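Local coordinates for protein Afp3 (Serratia entomophila, PDB 6RBN) that probably builds the contractile sheath around the inner tube of the anti-feeding prophage, a contractile injection system, here in its extended state, at residues 30-35 against 126-131; 37-42 against 59-64; 153-158 against 182-187; 119-124 against 275-280. All coordinates share one frame; numbering follows the deposited sequence.

Contact 1 (30-35 against 126-131); sequences PLFVAR and CYLYPL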
loop_
_atom_site.group_PDB
_atom_site.type_symbol
_atom_site.label_atom_id
_atom_site.label_comp_id
_atom_site.label_asym_id
_atom_site.label_seq_id
_atom_site.Cartn_x
_atom_site.Cartn_y
_atom_site.Cartn_z
ATOM N N PRO D 30 1.934 -33.708 -56.734
ATOM C CA PRO D 30 2.499 -34.585 -57.759
ATOM C C PRO D 30 2.707 -33.895 -59.105
ATOM O O PRO D 30 2.263 -32.772 -59.338
ATOM C CB PRO D 30 1.438 -35.684 -57.877
ATOM C CG PRO D 30 0.183 -34.996 -57.536
ATOM C CD PRO D 30 0.507 -33.979 -56.505
ATOM N N LEU D 31 3.397 -34.611 -59.998
ATOM C CA LEU D 31 3.677 -34.158 -61.364
ATOM C C LEU D 31 3.291 -35.277 -62.331
ATOM O O LEU D 31 4.111 -36.129 -62.684
ATOM C CB LEU D 31 5.139 -33.762 -61.525
ATOM C CG LEU D 31 5.559 -33.289 -62.923
ATOM C CD1 LEU D 31 4.865 -32.018 -63.320
ATOM C CD2 LEU D 31 7.046 -33.147 -63.009
ATOM N N PHE D 32 2.048 -35.269 -62.789
ATOM C CA PHE D 32 1.569 -36.343 -63.647
ATOM C C PHE D 32 2.108 -36.160 -65.059
ATOM O O PHE D 32 1.766 -35.191 -65.743
ATOM C CB PHE D 32 0.047 -36.384 -63.649
ATOM C CG PHE D 32 -0.544 -36.666 -62.309
ATOM C CD1 PHE D 32 -0.479 -37.932 -61.765
ATOM C CD2 PHE D 32 -1.180 -35.671 -61.599
ATOM C CE1 PHE D 32 -1.018 -38.198 -60.534
ATOM C CE2 PHE D 32 -1.729 -35.938 -60.374
ATOM C CZ PHE D 32 -1.643 -37.201 -59.839
ATOM N N VAL D 33 2.952 -37.089 -65.491
ATOM C CA VAL D 33 3.497 -37.101 -66.842
ATOM C C VAL D 33 2.660 -38.093 -67.639
ATOM O O VAL D 33 2.806 -39.309 -67.492
ATOM C CB VAL D 33 4.981 -37.471 -66.854
ATOM C CG1 VAL D 33 5.500 -37.529 -68.275
ATOM C CG2 VAL D 33 5.777 -36.477 -66.038
ATOM N N ALA D 34 1.767 -37.579 -68.479
ATOM C CA ALA D 34 0.898 -38.425 -69.281
ATOM C C ALA D 34 0.590 -37.705 -70.588
ATOM O O ALA D 34 1.153 -36.647 -70.882
ATOM C CB ALA D 34 -0.371 -38.789 -68.507
ATOM N N ARG D 35 -0.316 -38.283 -71.374
ATOM C CA ARG D 35 -0.654 -37.748 -72.693
ATOM C C ARG D 35 -1.817 -36.767 -72.571
ATOM O O ARG D 35 -2.955 -37.036 -72.958
ATOM C CB ARG D 35 -0.986 -38.880 -73.656
ATOM C CG ARG D 35 0.177 -39.780 -74.002
ATOM C CD ARG D 35 -0.248 -40.828 -75.015
ATOM N NE ARG D 35 0.860 -41.679 -75.440
ATOM C CZ ARG D 35 1.180 -42.833 -74.864
ATOM N NH1 ARG D 35 0.473 -43.282 -73.838
ATOM N NH2 ARG D 35 2.203 -43.539 -75.319
ATOM N N CYS D 126 -1.405 -30.145 -58.067
ATOM C CA CYS D 126 -1.436 -31.036 -59.231
ATOM C C CYS D 126 -0.748 -30.510 -60.493
ATOM O O CYS D 126 -1.424 -30.123 -61.448
ATOM C CB CYS D 126 -2.892 -31.390 -59.551
ATOM S SG CYS D 126 -3.130 -32.706 -60.762
ATOM N N TYR D 127 0.576 -30.403 -60.485
ATOM C CA TYR D 127 1.317 -30.008 -61.675
ATOM C C TYR D 127 1.220 -31.079 -62.759
ATOM O O TYR D 127 1.176 -32.276 -62.472
ATOM C CB TYR D 127 2.781 -29.733 -61.332
ATOM C CG TYR D 127 2.967 -28.481 -60.516
ATOM C CD1 TYR D 127 3.064 -27.239 -61.128
ATOM C CD2 TYR D 127 3.005 -28.533 -59.136
ATOM C CE1 TYR D 127 3.218 -26.094 -60.387
ATOM C CE2 TYR D 127 3.153 -27.394 -58.387
ATOM C CZ TYR D 127 3.261 -26.176 -59.015
ATOM O OH TYR D 127 3.413 -25.037 -58.267
ATOM N N LEU D 128 1.156 -30.634 -64.013
ATOM C CA LEU D 128 1.057 -31.525 -65.161
ATOM C C LEU D 128 2.168 -31.228 -66.154
ATOM O O LEU D 128 2.551 -30.073 -66.339
ATOM C CB LEU D 128 -0.282 -31.393 -65.885
ATOM C CG LEU D 128 -1.579 -31.732 -65.165
ATOM C CD1 LEU D 128 -2.729 -31.592 -66.139
ATOM C CD2 LEU D 128 -1.536 -33.114 -64.565
ATOM N N TYR D 129 2.667 -32.275 -66.801
ATOM C CA TYR D 129 3.633 -32.143 -67.892
ATOM C C TYR D 129 3.148 -32.946 -69.087
ATOM O O TYR D 129 3.318 -34.179 -69.115
ATOM C CB TYR D 129 5.017 -32.615 -67.458
ATOM C CG TYR D 129 6.064 -32.476 -68.535
ATOM C CD1 TYR D 129 6.556 -31.229 -68.889
ATOM C CD2 TYR D 129 6.567 -33.591 -69.192
ATOM C CE1 TYR D 129 7.512 -31.094 -69.869
ATOM C CE2 TYR D 129 7.526 -33.464 -70.173
ATOM C CZ TYR D 129 7.992 -32.212 -70.505
ATOM O OH TYR D 129 8.946 -32.077 -71.482
ATOM N N PRO D 130 2.536 -32.310 -70.090
ATOM C CA PRO D 130 2.076 -33.057 -71.268
ATOM C C PRO D 130 3.221 -33.542 -72.145
ATOM O O PRO D 130 3.990 -32.749 -72.696
ATOM C CB PRO D 130 1.190 -32.045 -71.999
ATOM C CG PRO D 130 1.683 -30.722 -71.559
ATOM C CD PRO D 130 2.146 -30.891 -70.147
ATOM N N LEU D 131 3.339 -34.861 -72.270
ATOM C CA LEU D 131 4.414 -35.502 -73.014
ATOM C C LEU D 131 3.773 -36.529 -73.933
ATOM O O LEU D 131 3.271 -37.554 -73.462
ATOM C CB LEU D 131 5.423 -36.128 -72.044
ATOM C CG LEU D 131 6.793 -36.681 -72.437
ATOM C CD1 LEU D 131 6.721 -38.120 -72.866
ATOM C CD2 LEU D 131 7.403 -35.831 -73.534
#

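Contact 2 (37-42 against 59-64); sequences TPLKPE and LFDSNV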
loop_
_atom_site.group_PDB
_atom_site.type_symbol
_atom_site.label_atom_id
_atom_site.label_comp_id
_atom_site.label_asym_id
_atom_site.label_seq_id
_atom_site.Cartn_x
_atom_site.Cartn_y
_atom_site.Cartn_z
ATOM N N THR D 37 -3.696 -33.394 -73.655
ATOM C CA THR D 37 -3.836 -32.643 -74.896
ATOM C C THR D 37 -4.260 -31.219 -74.583
ATOM O O THR D 37 -5.386 -31.007 -74.106
ATOM C CB THR D 37 -4.855 -33.307 -75.822
ATOM O OG1 THR D 37 -6.139 -33.310 -75.191
ATOM C CG2 THR D 37 -4.443 -34.735 -76.121
ATOM N N PRO D 38 -3.407 -30.227 -74.809
ATOM C CA PRO D 38 -3.780 -28.844 -74.502
ATOM C C PRO D 38 -4.794 -28.296 -75.492
ATOM O O PRO D 38 -5.006 -28.835 -76.580
ATOM C CB PRO D 38 -2.453 -28.088 -74.615
ATOM C CG PRO D 38 -1.399 -29.134 -74.469
ATOM C CD PRO D 38 -1.974 -30.348 -75.119
ATOM N N LEU D 39 -5.435 -27.202 -75.090
ATOM C CA LEU D 39 -6.301 -26.453 -75.993
ATOM C C LEU D 39 -5.517 -25.353 -76.701
ATOM O O LEU D 39 -5.460 -25.316 -77.934
ATOM C CB LEU D 39 -7.493 -25.871 -75.227
ATOM C CG LEU D 39 -8.499 -26.906 -74.735
ATOM C CD1 LEU D 39 -9.559 -26.255 -73.875
ATOM C CD2 LEU D 39 -9.135 -27.599 -75.919
ATOM N N LYS D 40 -4.909 -24.466 -75.939
ATOM C CA LYS D 40 -4.018 -23.482 -76.542
ATOM C C LYS D 40 -2.582 -23.994 -76.493
ATOM O O LYS D 40 -2.106 -24.377 -75.418
ATOM C CB LYS D 40 -4.127 -22.143 -75.829
ATOM C CG LYS D 40 -5.452 -21.436 -76.073
ATOM C CD LYS D 40 -5.472 -20.045 -75.461
ATOM C CE LYS D 40 -6.179 -20.031 -74.116
ATOM N NZ LYS D 40 -5.357 -20.647 -73.040
ATOM N N PRO D 41 -1.868 -24.014 -77.618
ATOM C CA PRO D 41 -0.639 -24.811 -77.720
ATOM C C PRO D 41 0.611 -24.175 -77.133
ATOM O O PRO D 41 1.707 -24.664 -77.418
ATOM C CB PRO D 41 -0.483 -24.984 -79.237
ATOM C CG PRO D 41 -1.088 -23.758 -79.802
ATOM C CD PRO D 41 -2.242 -23.409 -78.907
ATOM N N GLU D 42 0.518 -23.106 -76.340
ATOM C CA GLU D 42 1.737 -22.579 -75.735
ATOM C C GLU D 42 2.204 -23.432 -74.562
ATOM O O GLU D 42 3.398 -23.441 -74.250
ATOM C CB GLU D 42 1.548 -21.122 -75.291
ATOM C CG GLU D 42 0.597 -20.911 -74.129
ATOM C CD GLU D 42 -0.824 -20.672 -74.581
ATOM O OE1 GLU D 42 -1.109 -20.878 -75.779
ATOM O OE2 GLU D 42 -1.661 -20.284 -73.738
ATOM N N LEU D 59 -7.924 -25.239 -69.425
ATOM C CA LEU D 59 -6.609 -25.236 -70.054
ATOM C C LEU D 59 -6.432 -26.420 -70.995
ATOM O O LEU D 59 -5.873 -26.277 -72.087
ATOM C CB LEU D 59 -5.521 -25.234 -68.984
ATOM C CG LEU D 59 -5.475 -23.979 -68.116
ATOM C CD1 LEU D 59 -4.453 -24.136 -67.013
ATOM C CD2 LEU D 59 -5.160 -22.769 -68.963
ATOM N N PHE D 60 -6.896 -27.595 -70.592
ATOM C CA PHE D 60 -6.708 -28.818 -71.355
ATOM C C PHE D 60 -8.034 -29.321 -71.905
ATOM O O PHE D 60 -9.108 -29.030 -71.372
ATOM C CB PHE D 60 -6.067 -29.903 -70.489
ATOM C CG PHE D 60 -4.652 -29.612 -70.102
ATOM C CD1 PHE D 60 -3.608 -29.956 -70.939
ATOM C CD2 PHE D 60 -4.365 -28.974 -68.908
ATOM C CE1 PHE D 60 -2.304 -29.687 -70.587
ATOM C CE2 PHE D 60 -3.063 -28.697 -68.552
ATOM C CZ PHE D 60 -2.032 -29.057 -69.393
ATOM N N ASP D 61 -7.944 -30.086 -72.987
ATOM C CA ASP D 61 -9.120 -30.735 -73.548
ATOM C C ASP D 61 -9.493 -31.913 -72.662
ATOM O O ASP D 61 -8.693 -32.835 -72.476
ATOM C CB ASP D 61 -8.840 -31.197 -74.975
ATOM C CG ASP D 61 -10.102 -31.559 -75.739
ATOM O OD1 ASP D 61 -11.210 -31.446 -75.177
ATOM O OD2 ASP D 61 -9.983 -31.958 -76.917
ATOM N N SER D 62 -10.701 -31.885 -72.107
ATOM C CA SER D 62 -11.119 -32.902 -71.156
ATOM C C SER D 62 -12.042 -33.951 -71.757
ATOM O O SER D 62 -12.382 -34.913 -71.064
ATOM C CB SER D 62 -11.809 -32.250 -69.955
ATOM O OG SER D 62 -13.021 -31.630 -70.340
ATOM N N ASN D 63 -12.460 -33.796 -73.011
ATOM C CA ASN D 63 -13.309 -34.811 -73.646
ATOM C C ASN D 63 -12.453 -35.799 -74.432
ATOM O O ASN D 63 -12.339 -36.964 -74.042
ATOM C CB ASN D 63 -14.350 -34.137 -74.539
ATOM C CG ASN D 63 -15.279 -33.233 -73.758
ATOM O OD1 ASN D 63 -15.292 -32.017 -73.952
ATOM N ND2 ASN D 63 -16.054 -33.822 -72.857
ATOM N N VAL D 64 -11.793 -35.311 -75.488
ATOM C CA VAL D 64 -10.844 -36.028 -76.352
ATOM C C VAL D 64 -11.452 -37.336 -76.855
ATOM O O VAL D 64 -11.206 -38.396 -76.262
ATOM C CB VAL D 64 -9.503 -36.256 -75.637
ATOM C CG1 VAL D 64 -8.445 -36.762 -76.618
ATOM C CG2 VAL D 64 -9.034 -34.979 -74.982
#

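Contact 3 (153-158 against 182-187); sequences ITLLAS and GYFLLA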
loop_
_atom_site.group_PDB
_atom_site.type_symbol
_atom_site.label_atom_id
_atom_site.label_comp_id
_atom_site.label_asym_id
_atom_site.label_seq_id
_atom_site.Cartn_x
_atom_site.Cartn_y
_atom_site.Cartn_z
ATOM N N ILE D 153 7.282 -29.581 -56.125
ATOM C CA ILE D 153 6.925 -30.960 -56.467
ATOM C C ILE D 153 7.473 -31.911 -55.410
ATOM O O ILE D 153 8.656 -31.850 -55.052
ATOM C CB ILE D 153 7.423 -31.329 -57.874
ATOM C CG1 ILE D 153 6.542 -30.705 -58.952
ATOM C CG2 ILE D 153 7.487 -32.832 -58.082
ATOM C CD1 ILE D 153 7.066 -29.443 -59.504
ATOM N N THR D 154 6.609 -32.788 -54.893
ATOM C CA THR D 154 7.003 -33.827 -53.946
ATOM C C THR D 154 6.882 -35.231 -54.518
ATOM O O THR D 154 7.785 -36.050 -54.332
ATOM C CB THR D 154 6.165 -33.720 -52.666
ATOM O OG1 THR D 154 4.784 -33.919 -52.984
ATOM C CG2 THR D 154 6.331 -32.358 -52.034
ATOM N N LEU D 155 5.787 -35.538 -55.203
ATOM C CA LEU D 155 5.548 -36.845 -55.801
ATOM C C LEU D 155 5.716 -36.764 -57.311
ATOM O O LEU D 155 5.593 -35.691 -57.906
ATOM C CB LEU D 155 4.142 -37.336 -55.460
ATOM C CG LEU D 155 3.826 -37.570 -53.984
ATOM C CD1 LEU D 155 2.352 -37.848 -53.814
ATOM C CD2 LEU D 155 4.648 -38.715 -53.438
ATOM N N LEU D 156 6.035 -37.898 -57.940
ATOM C CA LEU D 156 6.137 -37.933 -59.398
ATOM C C LEU D 156 4.953 -38.623 -60.049
ATOM O O LEU D 156 4.087 -37.936 -60.592
ATOM C CB LEU D 156 7.467 -38.578 -59.786
ATOM C CG LEU D 156 8.662 -37.764 -59.272
ATOM C CD1 LEU D 156 9.979 -38.475 -59.522
ATOM C CD2 LEU D 156 8.682 -36.379 -59.887
ATOM N N ALA D 157 4.820 -39.952 -59.931
ATOM C CA ALA D 157 3.600 -40.727 -60.229
ATOM C C ALA D 157 3.036 -40.504 -61.643
ATOM O O ALA D 157 1.992 -39.889 -61.810
ATOM C CB ALA D 157 2.514 -40.428 -59.190
ATOM N N SER D 158 3.746 -40.996 -62.661
ATOM C CA SER D 158 3.277 -40.838 -64.051
ATOM C C SER D 158 2.151 -41.820 -64.381
ATOM O O SER D 158 2.389 -43.034 -64.398
ATOM C CB SER D 158 4.422 -41.040 -65.027
ATOM O OG SER D 158 4.838 -42.392 -65.045
ATOM N N GLY D 182 14.235 -34.502 -52.271
ATOM C CA GLY D 182 12.991 -34.801 -51.600
ATOM C C GLY D 182 11.876 -35.316 -52.476
ATOM O O GLY D 182 10.722 -35.315 -52.035
ATOM N N TYR D 183 12.171 -35.754 -53.696
ATOM C CA TYR D 183 11.118 -36.297 -54.535
ATOM C C TYR D 183 10.808 -37.729 -54.125
ATOM O O TYR D 183 11.592 -38.389 -53.440
ATOM C CB TYR D 183 11.507 -36.259 -56.011
ATOM C CG TYR D 183 11.795 -34.876 -56.524
ATOM C CD1 TYR D 183 10.788 -33.930 -56.614
ATOM C CD2 TYR D 183 13.061 -34.534 -56.972
ATOM C CE1 TYR D 183 11.045 -32.663 -57.089
ATOM C CE2 TYR D 183 13.323 -33.273 -57.460
ATOM C CZ TYR D 183 12.313 -32.343 -57.512
ATOM O OH TYR D 183 12.572 -31.084 -57.994
ATOM N N PHE D 184 9.648 -38.212 -54.557
ATOM C CA PHE D 184 9.220 -39.561 -54.207
ATOM C C PHE D 184 8.463 -40.123 -55.399
ATOM O O PHE D 184 7.383 -39.634 -55.734
ATOM C CB PHE D 184 8.354 -39.548 -52.953
ATOM C CG PHE D 184 8.112 -40.906 -52.368
ATOM C CD1 PHE D 184 9.090 -41.525 -51.611
ATOM C CD2 PHE D 184 6.911 -41.559 -52.567
ATOM C CE1 PHE D 184 8.878 -42.769 -51.060
ATOM C CE2 PHE D 184 6.693 -42.807 -52.022
ATOM C CZ PHE D 184 7.681 -43.410 -51.267
ATOM N N LEU D 185 9.028 -41.139 -56.041
ATOM C CA LEU D 185 8.435 -41.732 -57.230
ATOM C C LEU D 185 7.405 -42.784 -56.849
ATOM O O LEU D 185 7.633 -43.596 -55.950
ATOM C CB LEU D 185 9.521 -42.355 -58.106
ATOM C CG LEU D 185 9.117 -43.048 -59.407
ATOM C CD1 LEU D 185 8.470 -42.083 -60.362
ATOM C CD2 LEU D 185 10.328 -43.681 -60.046
ATOM N N LEU D 186 6.269 -42.764 -57.536
ATOM C CA LEU D 186 5.227 -43.774 -57.375
ATOM C C LEU D 186 5.185 -44.597 -58.659
ATOM O O LEU D 186 4.443 -44.288 -59.591
ATOM C CB LEU D 186 3.879 -43.141 -57.078
ATOM C CG LEU D 186 3.757 -42.407 -55.750
ATOM C CD1 LEU D 186 2.397 -41.757 -55.625
ATOM C CD2 LEU D 186 4.000 -43.372 -54.619
ATOM N N ALA D 187 5.987 -45.652 -58.697
ATOM C CA ALA D 187 6.069 -46.506 -59.868
ATOM C C ALA D 187 4.951 -47.541 -59.850
ATOM O O ALA D 187 4.209 -47.681 -58.878
ATOM C CB ALA D 187 7.434 -47.188 -59.937
#

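Contact 4 (119-124 against 275-280); sequences FQNGGG and AGVYGK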
loop_
_atom_site.group_PDB
_atom_site.type_symbol
_atom_site.label_atom_id
_atom_site.label_comp_id
_atom_site.label_asym_id
_atom_site.label_seq_id
_atom_site.Cartn_x
_atom_site.Cartn_y
_atom_site.Cartn_z
ATOM N N PHE D 119 -8.762 -36.285 -58.131
ATOM C CA PHE D 119 -9.465 -35.319 -57.297
ATOM C C PHE D 119 -10.595 -35.974 -56.509
ATOM O O PHE D 119 -11.047 -35.427 -55.496
ATOM C CB PHE D 119 -9.995 -34.167 -58.146
ATOM C CG PHE D 119 -8.924 -33.289 -58.719
ATOM C CD1 PHE D 119 -8.259 -32.379 -57.922
ATOM C CD2 PHE D 119 -8.613 -33.343 -60.061
ATOM C CE1 PHE D 119 -7.280 -31.566 -58.445
ATOM C CE2 PHE D 119 -7.634 -32.531 -60.592
ATOM C CZ PHE D 119 -6.969 -31.642 -59.781
ATOM N N GLN D 120 -11.073 -37.139 -56.956
ATOM C CA GLN D 120 -12.057 -37.874 -56.165
ATOM C C GLN D 120 -11.431 -38.520 -54.937
ATOM O O GLN D 120 -12.135 -38.810 -53.967
ATOM C CB GLN D 120 -12.746 -38.944 -57.008
ATOM C CG GLN D 120 -13.747 -38.409 -58.005
ATOM C CD GLN D 120 -14.360 -39.501 -58.854
ATOM O OE1 GLN D 120 -14.033 -40.675 -58.702
ATOM N NE2 GLN D 120 -15.239 -39.115 -59.769
ATOM N N ASN D 121 -10.127 -38.763 -54.963
ATOM C CA ASN D 121 -9.434 -39.426 -53.872
ATOM C C ASN D 121 -8.640 -38.463 -53.000
ATOM O O ASN D 121 -7.836 -38.915 -52.182
ATOM C CB ASN D 121 -8.506 -40.502 -54.429
ATOM C CG ASN D 121 -9.260 -41.689 -54.967
ATOM O OD1 ASN D 121 -10.171 -42.197 -54.327
ATOM N ND2 ASN D 121 -8.901 -42.124 -56.160
ATOM N N GLY D 122 -8.852 -37.162 -53.145
ATOM C CA GLY D 122 -8.044 -36.182 -52.446
ATOM C C GLY D 122 -7.185 -35.383 -53.404
ATOM O O GLY D 122 -6.152 -35.861 -53.874
ATOM N N GLY D 123 -7.602 -34.153 -53.697
ATOM C CA GLY D 123 -6.971 -33.346 -54.717
ATOM C C GLY D 123 -5.686 -32.688 -54.255
ATOM O O GLY D 123 -5.074 -33.062 -53.253
ATOM N N GLY D 124 -5.269 -31.686 -55.023
ATOM C CA GLY D 124 -4.056 -30.961 -54.745
ATOM C C GLY D 124 -3.746 -29.937 -55.816
ATOM O O GLY D 124 -4.517 -29.737 -56.756
ATOM N N ALA D 275 -1.552 -41.221 -55.527
ATOM C CA ALA D 275 -1.151 -39.835 -55.302
ATOM C C ALA D 275 -2.287 -39.026 -54.691
ATOM O O ALA D 275 -2.047 -38.039 -53.988
ATOM C CB ALA D 275 -0.687 -39.201 -56.611
ATOM N N GLY D 276 -3.530 -39.430 -54.951
ATOM C CA GLY D 276 -4.654 -38.812 -54.276
ATOM C C GLY D 276 -4.742 -39.196 -52.812
ATOM O O GLY D 276 -4.997 -38.347 -51.957
ATOM N N VAL D 277 -4.515 -40.475 -52.497
ATOM C CA VAL D 277 -4.739 -40.926 -51.126
ATOM C C VAL D 277 -3.571 -40.558 -50.225
ATOM O O VAL D 277 -3.663 -40.695 -49.001
ATOM C CB VAL D 277 -5.017 -42.441 -51.073
ATOM C CG1 VAL D 277 -6.138 -42.811 -52.020
ATOM C CG2 VAL D 277 -3.760 -43.238 -51.329
ATOM N N TYR D 278 -2.451 -40.109 -50.797
ATOM C CA TYR D 278 -1.409 -39.526 -49.960
ATOM C C TYR D 278 -1.850 -38.174 -49.424
ATOM O O TYR D 278 -1.623 -37.855 -48.255
ATOM C CB TYR D 278 -0.088 -39.378 -50.713
ATOM C CG TYR D 278 0.700 -40.646 -50.935
ATOM C CD1 TYR D 278 0.233 -41.878 -50.505
ATOM C CD2 TYR D 278 1.968 -40.591 -51.489
ATOM C CE1 TYR D 278 0.974 -43.025 -50.704
ATOM C CE2 TYR D 278 2.717 -41.726 -51.669
ATOM C CZ TYR D 278 2.217 -42.939 -51.273
ATOM O OH TYR D 278 2.962 -44.077 -51.455
ATOM N N GLY D 279 -2.477 -37.360 -50.273
ATOM C CA GLY D 279 -2.940 -36.058 -49.828
ATOM C C GLY D 279 -4.109 -36.151 -48.867
ATOM O O GLY D 279 -4.293 -35.282 -48.012
ATOM N N LYS D 280 -4.917 -37.202 -48.997
ATOM C CA LYS D 280 -6.008 -37.417 -48.056
ATOM C C LYS D 280 -5.482 -37.867 -46.700
ATOM O O LYS D 280 -5.979 -37.433 -45.658
ATOM C CB LYS D 280 -6.986 -38.444 -48.618
ATOM C CG LYS D 280 -8.214 -38.661 -47.768
ATOM C CD LYS D 280 -9.059 -39.794 -48.305
ATOM C CE LYS D 280 -9.808 -39.380 -49.548
ATOM N NZ LYS D 280 -10.722 -40.458 -50.002
#

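Contact 1 (30-35 against 126-131)
The carbonyl O of Y127 is held by two groups of the neighbouring strand: the N of F32 donates to Y127 O at 3.1 Å, and the CA of L31 brings a CA-H...O contact to Y127 O at 3.3 Å. From there the bonding continues in the parallel sense. Y129 N donates to F32 O at 3.2 Å, and L131 N reaches A34 O at 3.1 Å with an almost straight N-H...O angle of 179°. A weak bond from Y127 N to P30 O opens the series.

Side chains divide between the two faces. On one, CG of F32 stands anti to the carbonyl carbon (chi1 -62°), which swings the ring to where its edge meets C126, with SG 3.5 Å from F32 CE2; P30 CB, from the same segment, lies over one ring face, toward the rim. L128 crosses F32 at a slant, its CD2 3.7 Å from F32 CB. On the other face, L31 sends CD1 to within 3.7 Å of Y127 CB, and V33 runs beside Y129, also touching L131 through CG1.

Beyond the pair, Y127 OH is bonded to E152, and R35 forms a salt bridge with D160. The F32 face rests on helix 111-120, the L31 and Y129 face on helix 143-149, and strand 48-49 pairs with the far edge of 127-130, leaving that strand in the middle of a small mixed sheet.

Contact 2 (37-42 against 59-64)
A single beta bridge, P38 opposite F60, ties the surface loop after strand 31-34 to the chain as it leaves helix 53-59, F60 being the first residue to depart from helical backbone angles. Two backbone bonds flank the pair. D61 N donates to T37 O at 2.9 Å, and L39 N donates to L59 O at 3.2 Å. This is the pattern of a non-hydrogen-bonded antiparallel pair, although the two segments do not continue side by side as strands.

The side chains add apolar cover around the bonds. P38 lays its CG 4.0 Å from F60 CE1, and T37 O lies at the edge of the same ring. L39, pointing at segment 59-64, sets CG against the F60–D61 peptide, while its CD2 meets D61 CB at 3.7 Å with the two side chains roughly at right angles. T37 turns OG1 between its backbone N and carbonyl carbon (chi1 62°), which places the hydroxyl against D61 CB and a methyl of V64. Farther off, the F60 ring also meets that of Y56, and L43 touches both P38 and F60.

The chemistry suits a proline: P38 has no N-H to give, and in this pairing none is asked of it. The join therefore rests on two backbone bonds supplied by its neighbours, with hydrocarbon packed about them.

Contact 3 (153-158 against 182-187)
F184 and L155 form the single bridge between two segments that run in nearly the same direction. L156 N donates to F184 O at 3.1 Å, and L155 CA adds a CA-H...O contact to F184 O at 3.3 Å. One step earlier, T154 O receives a weak bond from F184 N, and Y183 CA approaches the same T154 O at 3.3 Å.

Around these bonds the side chains interleave. L155 lies beside F184, pointing the same way, with CD2 3.7 Å from F184 CD2 at the ring edge. L156, directed at segment 182-187, crosses L185 at about a right angle: L185 CD1 rests 3.7 Å from L156 CB. In L185, CG anti to N (chi1 179°) brings CD1 back to L156, though the side chain starts out away from it. A157 CB packs on L186 CB at 3.7 Å, and I153 offers CG2 to Y183 CE1, also at 3.7 Å.

A second shell fixes these partners. Y183 OH is bonded to D148, T154 OG1 to V29 N and T27 O, while L185 pairs its backbone with Q203 and A205 of the neighbouring strand region. Y278 of helix 271-284 lies against L155, F184 and L186.

What follows is a core join in which few main-chain bonds cross and leucine, alanine and aromatic surfaces do most of the packing; the hydroxyls of Y183 and T154, buried here, find their partners outside it.

Contact 4 (119-124 against 275-280)
G276 meets N121 and G122 where the chain leaves helix 111-120. Its CA lies 4.7 Å from the CA of G122, and G276 CA also makes a CA-H...O contact with G122 O at 3.3 Å. With no side chain on G276 or G122, the two backbones come close. The carbonyl of G276 is spent inside its own helix, accepting K280 N at 3.2 Å.

V277, one step on, brings CG1 to 4.1 Å from N121 CB. The amide end of N121 is engaged elsewhere, its OD1 accepting a bond from the N of N297.

K280 completes the touching face. With CG anti to the backbone N (chi1 -175°) and a bend at chi3 (-75°), its aliphatic chain folds over the N121 carbonyl, CB lying 3.7 Å and CE 3.3 Å from N121 O. The ammonium NZ stays farther off and makes no hydrogen bond to it.

Contact thus runs through backbone, the V277 methyl and the K280 methylenes. Helix 271-284, in the sheath family's subtilisin-like region, presents G276 to a glycine-rich turn, a close approach of main chains of the kind small residues permit.

How the contacts relate
Contacts 1, 3 and 4 are buried, whereas contact 2 lies at the surface, its centre about 25 Å from that of the chain. The buried three meet: F32 of contact 1 touches A157 of contact 3 and A275 of contact 4, while Y278 of helix 271-284 reaches L155 and L186 in contact 3. Contact 2 joins the group through F60, which packs on L128 and P130. Chemistry follows place. Parallel strand pairing binds contact 1; contact 3 has the same sense but fewer bonds; contact 2 brings loops together by one bridge; and contact 4, between a turn and a helix, brings backbones together at G122 and G276, with no hydrogen bond between its segments.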